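Local coordinates for protein homocysteine S-methyltransferase (Escherichia coli, PDB 5DMM) that catalyses methyl transfer from S-methylmethionine, or less efficiently S-adenosylmethionine, to homocysteine in a zinc-dependent reaction that yields methionine, at residues Y71-P75 and A76-A80; G123-G126 and A127-D131. All blocks are in the same frame, centred on the assembly; numbering follows the deposited sequence.

Overall arrangement
Both interactions are short helical turns in loops that follow neighbouring parallel strands of the TIM barrel, 65-67 for interaction 1 and 117-122 for interaction 2. Both are partly buried. Their centres are 10 Å apart and they touch. Gln-72 NE2 probably bonds to Ala-127 O at 3.3 Å, and Tyr-71 packs on Gly-123 and Pro-124. Interaction 1 reaches the homocysteine pocket directly through Tyr-71, and its helix is capped by a threonine side chain. Interaction 2 stands one layer back from the ligand. Backbone bonds and a tyrosine-tyrosine-leucine cluster hold it. Both run out to exposed residues, Ala-79 and Ala-80 in one, Ala-130 and Asp-131 in the other.

Interaction 1 (Y71-P75 and A76-A80); sequences YQATP and AGFAA. With HCS (2-amino-4-mercapto-butyric acid), chain F.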
ATOM      1  N   TYR A  71      -2.150  -7.203  -2.796  1.00 17.69           N
ATOM      2  CA  TYR A  71      -3.067  -6.871  -1.699  1.00 15.62           C
ATOM      3  C   TYR A  71      -3.874  -8.068  -1.185  1.00 19.78           C
ATOM      4  O   TYR A  71      -4.125  -8.200   0.030  1.00 15.04           O
ATOM      5  CB  TYR A  71      -4.023  -5.776  -2.166  1.00 17.64           C
ATOM      6  CG  TYR A  71      -5.053  -5.352  -1.143  1.00 16.26           C
ATOM      7  CD1 TYR A  71      -4.688  -4.596  -0.039  1.00 19.25           C
ATOM      8  CD2 TYR A  71      -6.393  -5.699  -1.295  1.00 19.57           C
ATOM      9  CE1 TYR A  71      -5.624  -4.197   0.892  1.00 17.37           C
ATOM     10  CE2 TYR A  71      -7.339  -5.304  -0.370  1.00 20.93           C
ATOM     11  CZ  TYR A  71      -6.949  -4.546   0.717  1.00 19.03           C
ATOM     12  OH  TYR A  71      -7.885  -4.151   1.644  1.00 21.60           O
ATOM     13  N   GLN A  72      -4.297  -8.921  -2.114  1.00 19.11           N
ATOM     14  CA  GLN A  72      -5.061 -10.119  -1.772  1.00 17.87           C
ATOM     15  C   GLN A  72      -4.329 -11.392  -2.203  1.00 19.07           C
ATOM     16  O   GLN A  72      -4.932 -12.456  -2.347  1.00 24.22           O
ATOM     17  CB  GLN A  72      -6.470 -10.040  -2.378  1.00 23.92           C
ATOM     18  CG  GLN A  72      -7.432  -9.313  -1.421  1.00 26.64           C
ATOM     19  CD  GLN A  72      -8.606  -8.637  -2.100  1.00 28.74           C
ATOM     20  OE1 GLN A  72      -8.478  -8.079  -3.192  1.00 38.24           O
ATOM     21  NE2 GLN A  72      -9.758  -8.664  -1.441  1.00 28.08           N
ATOM     22  N   ALA A  73      -3.016 -11.276  -2.382  1.00 16.83           N
ATOM     23  CA  ALA A  73      -2.185 -12.427  -2.720  1.00 21.28           C
ATOM     24  C   ALA A  73      -1.510 -13.030  -1.477  1.00 20.97           C
ATOM     25  O   ALA A  73      -0.422 -12.617  -1.073  1.00 19.35           O
ATOM     26  CB  ALA A  73      -1.142 -12.037  -3.756  1.00 20.43           C
ATOM     27  N   THR A  74      -2.173 -14.010  -0.875  1.00 18.67           N
ATOM     28  CA  THR A  74      -1.591 -14.800   0.209  1.00 17.39           C
ATOM     29  C   THR A  74      -1.829 -16.269  -0.088  1.00 16.72           C
ATOM     30  O   THR A  74      -2.737 -16.596  -0.835  1.00 15.70           O
ATOM     31  CB  THR A  74      -2.218 -14.485   1.581  1.00 19.62           C
ATOM     32  OG1 THR A  74      -3.639 -14.676   1.500  1.00 20.25           O
ATOM     33  CG2 THR A  74      -1.899 -13.045   2.028  1.00 17.45           C
ATOM     34  N   PRO A  75      -1.015 -17.154   0.503  1.00 18.77           N
ATOM     35  CA  PRO A  75      -1.320 -18.584   0.395  1.00 16.33           C
ATOM     36  C   PRO A  75      -2.731 -18.920   0.882  1.00 16.62           C
ATOM     37  O   PRO A  75      -3.397 -19.733   0.250  1.00 16.96           O
ATOM     38  CB  PRO A  75      -0.261 -19.230   1.284  1.00 17.48           C
ATOM     39  CG  PRO A  75       0.910 -18.291   1.193  1.00 19.36           C
ATOM     40  CD  PRO A  75       0.290 -16.910   1.146  1.00 17.88           C
ATOM     41  N   ALA A  76      -3.187 -18.290   1.966  1.00 17.49           N
ATOM     42  CA  ALA A  76      -4.557 -18.490   2.460  1.00 21.88           C
ATOM     43  C   ALA A  76      -5.605 -18.180   1.393  1.00 20.13           C
ATOM     44  O   ALA A  76      -6.516 -18.980   1.142  1.00 20.27           O
ATOM     45  CB  ALA A  76      -4.814 -17.627   3.704  1.00 19.01           C
ATOM     46  N   GLY A  77      -5.494 -17.003   0.783  1.00 18.34           N
ATOM     47  CA  GLY A  77      -6.430 -16.603  -0.253  1.00 18.56           C
ATOM     48  C   GLY A  77      -6.363 -17.496  -1.487  1.00 23.29           C
ATOM     49  O   GLY A  77      -7.393 -17.933  -2.011  1.00 21.00           O
ATOM     50  N   PHE A  78      -5.147 -17.779  -1.949  1.00 18.85           N
ATOM     51  CA  PHE A  78      -4.977 -18.452  -3.233  1.00 21.83           C
ATOM     52  C   PHE A  78      -5.186 -19.966  -3.144  1.00 24.08           C
ATOM     53  O   PHE A  78      -5.164 -20.655  -4.172  1.00 23.35           O
ATOM     54  CB  PHE A  78      -3.588 -18.149  -3.828  1.00 18.79           C
ATOM     55  CG  PHE A  78      -3.467 -16.776  -4.460  1.00 21.14           C
ATOM     56  CD1 PHE A  78      -4.560 -15.925  -4.549  1.00 21.30           C
ATOM     57  CD2 PHE A  78      -2.253 -16.349  -4.979  1.00 20.01           C
ATOM     58  CE1 PHE A  78      -4.440 -14.649  -5.141  1.00 22.35           C
ATOM     59  CE2 PHE A  78      -2.128 -15.100  -5.576  1.00 18.59           C
ATOM     60  CZ  PHE A  78      -3.224 -14.247  -5.657  1.00 17.76           C
ATOM     61  N   ALA A  79      -5.411 -20.480  -1.935  1.00 23.95           N
ATOM     62  CA  ALA A  79      -5.687 -21.911  -1.777  1.00 18.41           C
ATOM     63  C   ALA A  79      -7.043 -22.242  -2.393  1.00 26.98           C
ATOM     64  O   ALA A  79      -7.284 -23.376  -2.800  1.00 25.02           O
ATOM     65  CB  ALA A  79      -5.649 -22.320  -0.329  1.00 20.51           C
ATOM     66  N   ALA A  80      -7.925 -21.251  -2.482  1.00 23.34           N
ATOM     67  CA  ALA A  80      -9.212 -21.462  -3.153  1.00 25.91           C
ATOM     68  C   ALA A  80      -9.042 -21.614  -4.659  1.00 28.30           C
ATOM     69  O   ALA A  80      -9.986 -21.966  -5.362  1.00 33.28           O
ATOM     70  CB  ALA A  80     -10.171 -20.314  -2.845  1.00 27.73           C
TER
HETATM   71  N   HCS F 505      -4.890  -3.061  -3.495  0.82 37.06           N
HETATM   72  CA  HCS F 505      -4.780  -1.648  -3.188  0.82 36.38           C
HETATM   73  CB  HCS F 505      -5.465  -1.361  -1.858  0.82 34.42           C
HETATM   74  CG  HCS F 505      -6.949  -1.703  -1.923  0.82 35.27           C
HETATM   75  SD  HCS F 505      -7.787  -1.041  -0.461  0.82 38.40           S
HETATM   76  C   HCS F 505      -3.332  -1.268  -3.097  0.82 34.89           C
HETATM   77  OXT HCS F 505      -2.470  -2.160  -3.253  0.82 25.42           O
HETATM   78  O   HCS F 505      -3.041  -0.075  -2.868  0.82 35.94           O
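The ring of Phe-78 lies over the backbone of Ala-73, five residues back in the chain. Ala-73 CA sits 4.0 Å from the Phe-78 ring centroid, over the face, a CH-pi contact. Ala-73 CB meets Phe-78 CZ at 3.6 Å. Phe-78 CG stands anti to its own carbonyl carbon (chi1 -77°), which turns the ring back over the incoming loop. Thr-74 is the N-cap of the short helix 75-78. Thr-74 OG1, set between backbone N and carbonyl carbon, accepts from Gly-77 N at 3.1 Å. Thr-74 O takes Phe-78 N at 2.9 Å. Helices 85-109 and 143-159 pack around this turn.

At the other end of the loop, Tyr-71 lines the barrel's homocysteine pocket. HCS N sits 3.1 Å from Tyr-71 CB, close to CG as well. HCS CG lies 3.8 Å above the centre of the Tyr-71 ring, and HCS SD is 3.8 Å from Tyr-71 OH. That hydroxyl is hydrogen-bonded to Glu-134. An alanine in place of Tyr-71 would probably leave the HCS chain without this flat wall and Glu-134 without its phenol partner. The chemistry is divided: a hydrogen-bonded N-cap with a ring folded over Ala-73, then an aromatic surface along the substrate.

Interaction 2 (G123-G126 and A127-D131); sequences GPYG and AYLAD
This is a local contact within one helical turn, in the loop that follows strand 117-122 of the TIM barrel. The short helix 125-129 forms here, with Pro-124 leading into it. Ala-127 N bonds to Pro-124 O at 3.1 Å. Leu-129 N bonds to Tyr-125 O at 3.2 Å. A weak bond from Tyr-128 N reaches the same oxygen, which therefore has two donors. Ala-130 N closes the turn on Gly-126 O, and Ala-130 then leaves the helix with positive phi.

Three side chains gather on one flank. Tyr-125 and Tyr-128 run side by side and point the same way, both with CG anti to the backbone N (chi1 -176° and 155°). Their rings are oblique, with planes at 54° and centroids 5.5 Å apart. Leu-129 slants across Tyr-125 and lays both methyls against CE2 of its ring. Tyr-125 also makes edge-to-face pairs with Phe-149 and Tyr-139, and so joins the short helix to helix 143-159 and to the loop before it. Glu-175 accepts from Tyr-125 N at the start of the helix. On the barrel side, the side chain of Pro-124 comes to about 7 Å from the bound homocysteine, nearest atoms. The aromatic pair is closest where Tyr-125 CE1 meets Tyr-128 CD2, at 3.7 Å.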
ATOM      1  N   GLY A 123      -2.004  -6.538   2.426  1.00 15.57           N
ATOM      2  CA  GLY A 123      -3.372  -6.218   2.801  1.00 16.70           C
ATOM      3  C   GLY A 123      -3.753  -6.908   4.093  1.00 15.87           C
ATOM      4  O   GLY A 123      -3.056  -7.831   4.540  1.00 16.19           O
ATOM      5  N   PRO A 124      -4.875  -6.486   4.694  1.00 18.46           N
ATOM      6  CA  PRO A 124      -5.296  -7.034   5.988  1.00 16.91           C
ATOM      7  C   PRO A 124      -5.936  -8.407   5.857  1.00 16.89           C
ATOM      8  O   PRO A 124      -6.359  -8.786   4.770  1.00 18.48           O
ATOM      9  CB  PRO A 124      -6.331  -6.014   6.475  1.00 18.34           C
ATOM     10  CG  PRO A 124      -6.954  -5.496   5.196  1.00 18.99           C
ATOM     11  CD  PRO A 124      -5.818  -5.468   4.186  1.00 19.54           C
ATOM     12  N   TYR A 125      -6.028  -9.108   6.980  1.00 16.70           N
ATOM     13  CA  TYR A 125      -6.723 -10.387   7.078  1.00 17.50           C
ATOM     14  C   TYR A 125      -8.178 -10.237   6.617  1.00 19.42           C
ATOM     15  O   TYR A 125      -8.744 -11.132   5.994  1.00 19.33           O
ATOM     16  CB  TYR A 125      -6.640 -10.902   8.519  1.00 16.80           C
ATOM     17  CG  TYR A 125      -7.245 -12.267   8.729  1.00 21.09           C
ATOM     18  CD1 TYR A 125      -6.574 -13.416   8.326  1.00 20.96           C
ATOM     19  CD2 TYR A 125      -8.490 -12.409   9.334  1.00 20.33           C
ATOM     20  CE1 TYR A 125      -7.127 -14.669   8.519  1.00 22.80           C
ATOM     21  CE2 TYR A 125      -9.048 -13.660   9.531  1.00 23.81           C
ATOM     22  CZ  TYR A 125      -8.362 -14.782   9.124  1.00 25.35           C
ATOM     23  OH  TYR A 125      -8.916 -16.027   9.319  1.00 28.37           O
ATOM     24  N   GLY A 126      -8.763  -9.077   6.891  1.00 18.50           N
ATOM     25  CA  GLY A 126     -10.123  -8.792   6.470  1.00 24.59           C
ATOM     26  C   GLY A 126     -10.378  -8.902   4.977  1.00 24.07           C
ATOM     27  O   GLY A 126     -11.480  -9.261   4.558  1.00 24.81           O
ATOM     28  N   ALA A 127      -9.363  -8.583   4.176  1.00 18.36           N
ATOM     29  CA  ALA A 127      -9.486  -8.650   2.727  1.00 22.82           C
ATOM     30  C   ALA A 127      -9.555 -10.106   2.272  1.00 23.88           C
ATOM     31  O   ALA A 127     -10.186 -10.425   1.266  1.00 22.20           O
ATOM     32  CB  ALA A 127      -8.325  -7.932   2.060  1.00 20.02           C
ATOM     33  N   TYR A 128      -8.892 -10.989   3.015  1.00 23.20           N
ATOM     34  CA  TYR A 128      -8.975 -12.418   2.734  1.00 24.70           C
ATOM     35  C   TYR A 128     -10.360 -12.971   3.072  1.00 26.37           C
ATOM     36  O   TYR A 128     -10.901 -13.816   2.345  1.00 24.73           O
ATOM     37  CB  TYR A 128      -7.884 -13.170   3.505  1.00 21.31           C
ATOM     38  CG  TYR A 128      -8.205 -14.624   3.782  1.00 23.38           C
ATOM     39  CD1 TYR A 128      -8.197 -15.567   2.760  1.00 23.76           C
ATOM     40  CD2 TYR A 128      -8.498 -15.054   5.075  1.00 24.96           C
ATOM     41  CE1 TYR A 128      -8.491 -16.901   3.013  1.00 23.66           C
ATOM     42  CE2 TYR A 128      -8.795 -16.381   5.336  1.00 25.22           C
ATOM     43  CZ  TYR A 128      -8.783 -17.295   4.305  1.00 28.29           C
ATOM     44  OH  TYR A 128      -9.072 -18.612   4.567  1.00 33.54           O
ATOM     45  N   LEU A 129     -10.934 -12.489   4.171  1.00 24.64           N
ATOM     46  CA  LEU A 129     -12.289 -12.864   4.559  1.00 26.86           C
ATOM     47  C   LEU A 129     -13.295 -12.427   3.494  1.00 32.22           C
ATOM     48  O   LEU A 129     -14.364 -13.023   3.357  1.00 35.68           O
ATOM     49  CB  LEU A 129     -12.653 -12.264   5.922  1.00 29.53           C
ATOM     50  CG  LEU A 129     -11.865 -12.796   7.127  1.00 27.39           C
ATOM     51  CD1 LEU A 129     -12.357 -12.177   8.437  1.00 28.02           C
ATOM     52  CD2 LEU A 129     -11.894 -14.330   7.178  1.00 26.96           C
ATOM     53  N   ALA A 130     -12.940 -11.382   2.750  1.00 28.82           N
ATOM     54  CA  ALA A 130     -13.690 -10.955   1.565  1.00 37.09           C
ATOM     55  C   ALA A 130     -15.158 -10.649   1.857  1.00 43.94           C
ATOM     56  O   ALA A 130     -16.037 -10.936   1.044  1.00 49.64           O
ATOM     57  CB  ALA A 130     -13.582 -12.016   0.464  1.00 36.09           C
ATOM     58  N   ASP A 131     -15.417 -10.066   3.019  1.00 39.32           N
ATOM     59  CA  ASP A 131     -16.762  -9.649   3.382  1.00 46.43           C
ATOM     60  C   ASP A 131     -16.756  -8.159   3.707  1.00 46.94           C
ATOM     61  O   ASP A 131     -17.584  -7.675   4.477  1.00 46.26           O
ATOM     62  CB  ASP A 131     -17.286 -10.465   4.570  1.00 44.62           C
ATOM     63  CG  ASP A 131     -16.276 -10.558   5.701  1.00 50.24           C
ATOM     64  OD1 ASP A 131     -15.204  -9.930   5.580  1.00 47.24           O
ATOM     65  OD2 ASP A 131     -16.548 -11.248   6.711  1.00 52.28           O
TER